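Local coordinates for hypothetical protein TM1553 (Thermotoga maritima, PDB 1VRM) that belongs to the ApbE family, many of whose members transfer FMN to proteins, and probably acts likewise, at residues 204-210 / 221-226; 184-188 / 197-201. All coordinates share one frame; numbering follows the deposited sequence.

Contact 1. Residues 204-210 / 221-226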
ATOM      1  N   LYS A 204     -27.534  -3.762   1.833  1.00  6.50           N
ATOM      2  CA  LYS A 204     -27.917  -3.491   3.214  1.00 10.59           C
ATOM      3  C   LYS A 204     -26.898  -3.841   4.265  1.00 10.82           C
ATOM      4  O   LYS A 204     -26.939  -3.272   5.342  1.00 13.11           O
ATOM      5  CB  LYS A 204     -29.192  -4.307   3.567  1.00 10.70           C
ATOM      6  CG  LYS A 204     -30.390  -4.032   2.680  1.00 18.54           C
ATOM      7  CD  LYS A 204     -31.589  -4.861   3.169  1.00 19.34           C
ATOM      8  CE  LYS A 204     -32.819  -4.645   2.285  1.00 27.00           C
ATOM      9  NZ  LYS A 204     -34.036  -5.473   2.690  1.00 23.42           N
ATOM     10  N   TYR A 205     -26.026  -4.822   3.993  1.00  6.98           N
ATOM     11  CA  TYR A 205     -25.274  -5.460   5.095  1.00  9.26           C
ATOM     12  C   TYR A 205     -23.780  -5.210   5.017  1.00 10.00           C
ATOM     13  O   TYR A 205     -23.248  -4.894   3.951  1.00  9.45           O
ATOM     14  CB  TYR A 205     -25.487  -6.965   5.101  1.00  7.94           C
ATOM     15  CG  TYR A 205     -26.898  -7.358   5.174  1.00 12.60           C
ATOM     16  CD1 TYR A 205     -27.606  -7.188   6.349  1.00 18.55           C
ATOM     17  CD2 TYR A 205     -27.523  -7.920   4.088  1.00 12.61           C
ATOM     18  CE1 TYR A 205     -28.939  -7.551   6.434  1.00 25.33           C
ATOM     19  CE2 TYR A 205     -28.891  -8.299   4.157  1.00 15.76           C
ATOM     20  CZ  TYR A 205     -29.575  -8.112   5.336  1.00 20.78           C
ATOM     21  OH  TYR A 205     -30.905  -8.485   5.454  1.00 27.19           O
ATOM     22  N   PRO A 206     -23.104  -5.316   6.152  1.00 12.30           N
ATOM     23  CA  PRO A 206     -21.649  -5.243   6.126  1.00 10.21           C
ATOM     24  C   PRO A 206     -21.000  -6.477   5.508  1.00  9.67           C
ATOM     25  O   PRO A 206     -21.535  -7.585   5.545  1.00 12.31           O
ATOM     26  CB  PRO A 206     -21.283  -5.128   7.628  1.00 13.28           C
ATOM     27  CG  PRO A 206     -22.310  -5.842   8.310  1.00 17.26           C
ATOM     28  CD  PRO A 206     -23.602  -5.538   7.525  1.00 12.14           C
ATOM     29  N   TRP A 207     -19.851  -6.258   4.896  1.00  8.31           N
ATOM     30  CA  TRP A 207     -18.972  -7.319   4.469  1.00  6.06           C
ATOM     31  C   TRP A 207     -18.160  -7.749   5.674  1.00  9.32           C
ATOM     32  O   TRP A 207     -17.671  -6.928   6.450  1.00  8.60           O
ATOM     33  CB  TRP A 207     -18.052  -6.884   3.354  1.00  5.80           C
ATOM     34  CG  TRP A 207     -18.800  -6.473   2.122  1.00  5.26           C
ATOM     35  CD1 TRP A 207     -19.263  -5.239   1.809  1.00 10.10           C
ATOM     36  CD2 TRP A 207     -19.248  -7.344   1.107  1.00  3.98           C
ATOM     37  NE1 TRP A 207     -19.928  -5.272   0.625  1.00  8.87           N
ATOM     38  CE2 TRP A 207     -19.959  -6.565   0.170  1.00  6.93           C
ATOM     39  CE3 TRP A 207     -19.110  -8.702   0.878  1.00  9.17           C
ATOM     40  CZ2 TRP A 207     -20.520  -7.114  -0.953  1.00  7.22           C
ATOM     41  CZ3 TRP A 207     -19.671  -9.240  -0.248  1.00  8.94           C
ATOM     42  CH2 TRP A 207     -20.352  -8.440  -1.158  1.00  8.76           C
ATOM     43  N   VAL A 208     -17.985  -9.052   5.792  1.00  8.23           N
ATOM     44  CA  VAL A 208     -17.265  -9.636   6.935  1.00 11.86           C
ATOM     45  C   VAL A 208     -15.885  -9.977   6.464  1.00 12.55           C
ATOM     46  O   VAL A 208     -15.712 -10.754   5.514  1.00 12.73           O
ATOM     47  CB  VAL A 208     -17.921 -10.913   7.451  1.00 14.35           C
ATOM     48  CG1 VAL A 208     -17.189 -11.367   8.759  1.00 14.20           C
ATOM     49  CG2 VAL A 208     -19.381 -10.673   7.717  1.00 15.78           C
ATOM     50  N   ILE A 209     -14.898  -9.368   7.089  1.00  9.80           N
ATOM     51  CA  ILE A 209     -13.517  -9.446   6.634  1.00 12.34           C
ATOM     52  C   ILE A 209     -12.677 -10.064   7.744  1.00 11.85           C
ATOM     53  O   ILE A 209     -12.704  -9.607   8.886  1.00 10.06           O
ATOM     54  CB  ILE A 209     -12.967  -8.086   6.219  1.00 11.60           C
ATOM     55  CG1 ILE A 209     -13.822  -7.509   5.083  1.00 13.09           C
ATOM     56  CG2 ILE A 209     -11.511  -8.208   5.809  1.00 17.24           C
ATOM     57  CD1 ILE A 209     -13.640  -6.060   4.815  1.00 18.33           C
ATOM     58  N   GLY A 210     -11.966 -11.117   7.391  1.00 11.68           N
ATOM     59  CA  GLY A 210     -11.087 -11.809   8.333  1.00 11.53           C
ATOM     60  C   GLY A 210      -9.690 -11.200   8.359  1.00 14.27           C
ATOM     61  O   GLY A 210      -9.114 -10.971   7.320  1.00 20.27           O
ATOM     62  N   ASP A 221      -9.195 -12.201  13.833  1.00 10.88           N
ATOM     63  CA  ASP A 221     -10.279 -11.259  14.171  1.00 10.14           C
ATOM     64  C   ASP A 221     -11.160 -11.111  12.939  1.00 10.05           C
ATOM     65  O   ASP A 221     -10.680 -11.341  11.816  1.00 13.18           O
ATOM     66  CB  ASP A 221      -9.664  -9.920  14.542  1.00 10.65           C
ATOM     67  CG  ASP A 221     -10.600  -9.024  15.367  1.00 14.47           C
ATOM     68  OD1 ASP A 221     -11.730  -9.437  15.797  1.00 14.59           O
ATOM     69  OD2 ASP A 221     -10.189  -7.856  15.570  1.00 15.78           O
ATOM     70  N   TYR A 222     -12.434 -10.747  13.163  1.00 10.94           N
ATOM     71  CA  TYR A 222     -13.351 -10.392  12.084  1.00 10.41           C
ATOM     72  C   TYR A 222     -13.828  -8.974  12.230  1.00  9.88           C
ATOM     73  O   TYR A 222     -14.169  -8.554  13.339  1.00 11.99           O
ATOM     74  CB  TYR A 222     -14.556 -11.299  12.060  1.00 13.47           C
ATOM     75  CG  TYR A 222     -14.260 -12.681  11.546  1.00 14.78           C
ATOM     76  CD1 TYR A 222     -14.135 -12.922  10.179  1.00 14.42           C
ATOM     77  CD2 TYR A 222     -14.078 -13.735  12.422  1.00 21.25           C
ATOM     78  CE1 TYR A 222     -13.858 -14.194   9.696  1.00 16.01           C
ATOM     79  CE2 TYR A 222     -13.794 -15.002  11.945  1.00 20.10           C
ATOM     80  CZ  TYR A 222     -13.701 -15.211  10.599  1.00 17.61           C
ATOM     81  OH  TYR A 222     -13.418 -16.478  10.144  1.00 26.42           O
ATOM     82  N   ILE A 223     -13.807  -8.256  11.120  1.00  7.87           N
ATOM     83  CA  ILE A 223     -14.389  -6.945  11.090  1.00  9.75           C
ATOM     84  C   ILE A 223     -15.515  -6.864  10.094  1.00  9.95           C
ATOM     85  O   ILE A 223     -15.657  -7.707   9.212  1.00  9.07           O
ATOM     86  CB  ILE A 223     -13.343  -5.842  10.834  1.00  8.91           C
ATOM     87  CG1 ILE A 223     -12.675  -6.048   9.478  1.00 14.10           C
ATOM     88  CG2 ILE A 223     -12.303  -5.861  11.947  1.00 16.29           C
ATOM     89  CD1 ILE A 223     -12.024  -4.798   8.916  1.00 18.57           C
ATOM     90  N   TYR A 224     -16.339  -5.851  10.303  1.00  9.39           N
ATOM     91  CA  TYR A 224     -17.593  -5.684   9.576  1.00  8.37           C
ATOM     92  C   TYR A 224     -17.566  -4.320   8.947  1.00 10.07           C
ATOM     93  O   TYR A 224     -17.491  -3.334   9.642  1.00 11.48           O
ATOM     94  CB  TYR A 224     -18.764  -5.846  10.547  1.00 10.57           C
ATOM     95  CG  TYR A 224     -18.813  -7.233  11.114  1.00  9.02           C
ATOM     96  CD1 TYR A 224     -17.996  -7.605  12.178  1.00 12.61           C
ATOM     97  CD2 TYR A 224     -19.690  -8.177  10.606  1.00 19.32           C
ATOM     98  CE1 TYR A 224     -18.044  -8.898  12.697  1.00 12.59           C
ATOM     99  CE2 TYR A 224     -19.729  -9.433  11.099  1.00 16.64           C
ATOM    100  CZ  TYR A 224     -18.919  -9.800  12.151  1.00 18.41           C
ATOM    101  OH  TYR A 224     -18.977 -11.089  12.636  1.00 20.44           O
ATOM    102  N   LEU A 225     -17.574  -4.244   7.630  1.00 10.71           N
ATOM    103  CA  LEU A 225     -17.510  -2.963   6.916  1.00  9.12           C
ATOM    104  C   LEU A 225     -18.659  -2.837   5.912  1.00  9.27           C
ATOM    105  O   LEU A 225     -18.793  -3.645   4.969  1.00  9.08           O
ATOM    106  CB  LEU A 225     -16.188  -2.766   6.158  1.00 11.86           C
ATOM    107  CG  LEU A 225     -14.888  -2.677   6.943  1.00 19.16           C
ATOM    108  CD1 LEU A 225     -13.731  -2.522   5.953  1.00 18.83           C
ATOM    109  CD2 LEU A 225     -14.913  -1.509   7.886  1.00 17.36           C
ATOM    110  N   LYS A 226     -19.486  -1.824   6.123  1.00  9.86           N
ATOM    111  CA  LYS A 226     -20.450  -1.417   5.084  1.00 10.72           C
ATOM    112  C   LYS A 226     -19.870  -0.412   4.100  1.00  9.84           C
ATOM    113  O   LYS A 226     -20.469  -0.173   3.078  1.00 11.10           O
ATOM    114  CB  LYS A 226     -21.783  -0.884   5.659  1.00 10.66           C
ATOM    115  CG  LYS A 226     -22.703  -1.910   6.332  1.00 18.87           C
ATOM    116  CD  LYS A 226     -24.078  -1.277   6.781  1.00 14.93           C
ATOM    117  CE  LYS A 226     -24.934  -0.787   5.586  1.00 19.29           C
ATOM    118  NZ  LYS A 226     -26.442  -0.647   5.951  1.00 16.63           N
TER
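A two-stranded antiparallel hairpin, strand 207-212 against strand 219-225, is held here by the pairs Trp207-Leu225 and Ile209-Ile223, with Val208-Tyr224 as the non-hydrogen-bonded pair between them. The short axes run 4.6 Å apart at 151°. Each hydrogen-bonded pair makes two backbone bonds; Ile209 N to Ile223 O, at 2.8 Å, is nearly straight (171°). On one face Tyr222, Tyr224 and Val208 gather. Val208 CG1, anti to its own N (chi1 -173°), lies 3.7 Å from Tyr222 CD1, while Val208 CG2 is 3.6 Å from Tyr224 CE2; both isopropyl branches are thereby used, and the Val208 and Tyr224 side chains run side by side, pointing the same way. Pro206 CG meets the Tyr224 ring at its edge, and Pro206 CB sits 3.9 Å from Tyr224 CB. With an alanine here in place of the tyrosine, Val208 CG2 and Pro206 CG would probably be left without the ring they pack against. On the other face Ile209 CD1 touches Leu225 CD1 at 3.7 Å, and Ile223 and Leu225 also pack on Ile268 of strand 262-269, which places this face of the hairpin against the large sheet. Beyond the last pair, Lys226 CG lies 3.4 Å from Pro206 N; the chain is then bent at chi3, and NZ donates a hydrogen bond to Lys204 O, 2.7 Å, from above the carbonyl plane. Together these contacts describe an antiparallel beta hairpin packed by one face, that of Ile209, Ile223 and Leu225, on the large sheet.

Contact 2. Residues 184-188 / 197-201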
ATOM      1  N   ASN A 184     -25.452   2.785  -7.682  1.00  6.44           N
ATOM      2  CA  ASN A 184     -26.006   1.851  -6.689  1.00  5.27           C
ATOM      3  C   ASN A 184     -25.372   0.466  -6.722  1.00  6.26           C
ATOM      4  O   ASN A 184     -25.888  -0.430  -6.111  1.00  8.05           O
ATOM      5  CB  ASN A 184     -27.507   1.805  -6.809  1.00  9.96           C
ATOM      6  CG  ASN A 184     -28.129   3.174  -6.516  1.00  8.50           C
ATOM      7  OD1 ASN A 184     -27.631   3.898  -5.654  1.00  9.97           O
ATOM      8  ND2 ASN A 184     -29.182   3.519  -7.206  1.00 10.58           N
ATOM      9  N   ALA A 185     -24.245   0.325  -7.427  1.00  6.07           N
ATOM     10  CA  ALA A 185     -23.532  -0.926  -7.394  1.00  6.26           C
ATOM     11  C   ALA A 185     -23.065  -1.259  -5.989  1.00  6.45           C
ATOM     12  O   ALA A 185     -22.834  -0.387  -5.148  1.00  7.33           O
ATOM     13  CB  ALA A 185     -22.375  -0.904  -8.349  1.00  6.60           C
ATOM     14  N   THR A 186     -22.905  -2.551  -5.744  1.00  5.67           N
ATOM     15  CA  THR A 186     -22.416  -3.051  -4.495  1.00  6.23           C
ATOM     16  C   THR A 186     -21.298  -4.087  -4.748  1.00  4.80           C
ATOM     17  O   THR A 186     -21.104  -4.538  -5.881  1.00  5.20           O
ATOM     18  CB  THR A 186     -23.522  -3.634  -3.605  1.00  6.69           C
ATOM     19  OG1 THR A 186     -24.033  -4.834  -4.165  1.00  8.27           O
ATOM     20  CG2 THR A 186     -24.681  -2.586  -3.419  1.00 10.39           C
ATOM     21  N   GLY A 187     -20.589  -4.433  -3.676  1.00  5.88           N
ATOM     22  CA  GLY A 187     -19.453  -5.350  -3.754  1.00  5.46           C
ATOM     23  C   GLY A 187     -18.196  -4.762  -3.121  1.00  4.02           C
ATOM     24  O   GLY A 187     -18.246  -3.881  -2.243  1.00  4.24           O
ATOM     25  N   PHE A 188     -17.068  -5.336  -3.518  1.00  3.74           N
ATOM     26  CA  PHE A 188     -15.781  -4.955  -2.958  1.00  3.15           C
ATOM     27  C   PHE A 188     -14.692  -5.297  -3.951  1.00  5.33           C
ATOM     28  O   PHE A 188     -14.903  -6.091  -4.887  1.00  5.24           O
ATOM     29  CB  PHE A 188     -15.516  -5.638  -1.615  1.00  6.16           C
ATOM     30  CG  PHE A 188     -15.361  -7.115  -1.714  1.00  6.31           C
ATOM     31  CD1 PHE A 188     -14.092  -7.661  -1.956  1.00  7.66           C
ATOM     32  CD2 PHE A 188     -16.450  -7.953  -1.520  1.00 10.29           C
ATOM     33  CE1 PHE A 188     -13.940  -9.015  -2.069  1.00  8.75           C
ATOM     34  CE2 PHE A 188     -16.305  -9.312  -1.603  1.00  8.85           C
ATOM     35  CZ  PHE A 188     -15.032  -9.825  -1.884  1.00  7.16           C
ATOM     36  N   ILE A 197     -14.529  -1.289  -0.069  1.00  4.30           N
ATOM     37  CA  ILE A 197     -15.925  -1.613  -0.242  1.00  4.69           C
ATOM     38  C   ILE A 197     -16.509  -0.701  -1.347  1.00  6.39           C
ATOM     39  O   ILE A 197     -16.408   0.534  -1.286  1.00  7.80           O
ATOM     40  CB  ILE A 197     -16.730  -1.454   1.047  1.00  5.50           C
ATOM     41  CG1 ILE A 197     -16.133  -2.256   2.200  1.00  9.58           C
ATOM     42  CG2 ILE A 197     -18.203  -1.767   0.840  1.00  7.68           C
ATOM     43  CD1 ILE A 197     -15.836  -3.662   1.919  1.00 10.10           C
ATOM     44  N   ILE A 198     -17.208  -1.323  -2.296  1.00  5.17           N
ATOM     45  CA  ILE A 198     -17.947  -0.587  -3.311  1.00  5.95           C
ATOM     46  C   ILE A 198     -19.290  -0.109  -2.779  1.00  6.85           C
ATOM     47  O   ILE A 198     -19.638   1.090  -2.879  1.00  8.06           O
ATOM     48  CB  ILE A 198     -18.155  -1.384  -4.605  1.00  6.53           C
ATOM     49  CG1 ILE A 198     -16.821  -1.708  -5.264  1.00  7.60           C
ATOM     50  CG2 ILE A 198     -19.104  -0.629  -5.556  1.00  8.33           C
ATOM     51  CD1 ILE A 198     -16.922  -2.746  -6.427  1.00  7.75           C
ATOM     52  N   GLY A 199     -20.036  -1.055  -2.211  1.00  5.89           N
ATOM     53  CA  GLY A 199     -21.307  -0.778  -1.547  1.00  6.81           C
ATOM     54  C   GLY A 199     -21.649  -1.966  -0.690  1.00  6.53           C
ATOM     55  O   GLY A 199     -21.087  -3.031  -0.857  1.00  6.74           O
ATOM     56  N   PRO A 200     -22.620  -1.815   0.221  1.00  8.12           N
ATOM     57  CA  PRO A 200     -22.965  -2.825   1.171  1.00  8.16           C
ATOM     58  C   PRO A 200     -23.561  -4.079   0.546  1.00  6.83           C
ATOM     59  O   PRO A 200     -24.170  -4.049  -0.527  1.00  7.58           O
ATOM     60  CB  PRO A 200     -23.998  -2.167   2.068  1.00  9.79           C
ATOM     61  CG  PRO A 200     -24.272  -0.930   1.524  1.00 14.00           C
ATOM     62  CD  PRO A 200     -23.416  -0.607   0.369  1.00 10.68           C
ATOM     63  N   LYS A 201     -23.338  -5.188   1.238  1.00  6.90           N
ATOM     64  CA  LYS A 201     -23.690  -6.489   0.730  1.00  8.54           C
ATOM     65  C   LYS A 201     -25.213  -6.577   0.609  1.00  7.65           C
ATOM     66  O   LYS A 201     -25.953  -6.240   1.555  1.00  7.43           O
ATOM     67  CB  LYS A 201     -23.155  -7.543   1.676  1.00  8.18           C
ATOM     68  CG  LYS A 201     -23.461  -8.946   1.241  1.00 11.78           C
ATOM     69  CD  LYS A 201     -22.659 -10.034   2.021  1.00 18.87           C
ATOM     70  CE  LYS A 201     -22.899 -10.006   3.509  1.00 35.06           C
TER
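Gly187 and Gly199 face each other across a classic beta bulge, in which Ile198 and Gly199 share the place opposite Gly187. The evidence is the forked acceptor Gly187 O: it takes Ile198 N at 2.8 Å and, more weakly, Gly199 N at 3.3 Å, while Gly187 N returns an almost straight bond (170°) to Gly199 O. Around this fork the packing is tight. Ile198 CB rests 3.4 Å from Gly187 O, its CG2 branch reaches Ala185 O, and the buried side chain also touches Ala178 and Leu179 of helix 166-181. Thr186 CB comes 3.2 Å from Pro200 O. A beta carbon on Gly199 would run into Ala185 O, and the positive phi of Gly187 (127°) brings its own need for a residue without a side chain. The partly exposed side chains of Thr186 and Phe188 meet their apolar partners more loosely: Thr186 CG2 stays 4.5 Å from Pro200 CD, and Phe188 CB is 4.1 Å from Ile197 CD1, with Phe188 CG between backbone N and carbonyl carbon (chi1 66°) and the ring leading away. Thr186 OG1 is bonded to Tyr18 OH. Such chemistry is consistent with backbone bonding and the two glycines, rather than polar side chains, shaping the corner at Ile198.

Residues 184-201 complete contact 2 before the chain enters contact 1; the two centres are about 12 Å apart. Trp207 joins them: its NE1 bonds to Gly199 O at 2.9 Å, a second donor on a carbonyl that contact 2 already uses, and its ring meets Phe188 edge-to-face. Tyr205 O also packs on Pro200 CB at 3.4 Å, and Lys204 and Tyr205 form another classic bulge opposite Lys201. The hairpin is therefore laid against the corner that follows strand 194-197. No catalytic residue is identified here; bound MPD, probably from the crystallisation liquor, lies about 4 Å from each of the side chains of Ile209 and Phe188, and Val208 O is hydrogen-bonded to an MPD hydroxyl.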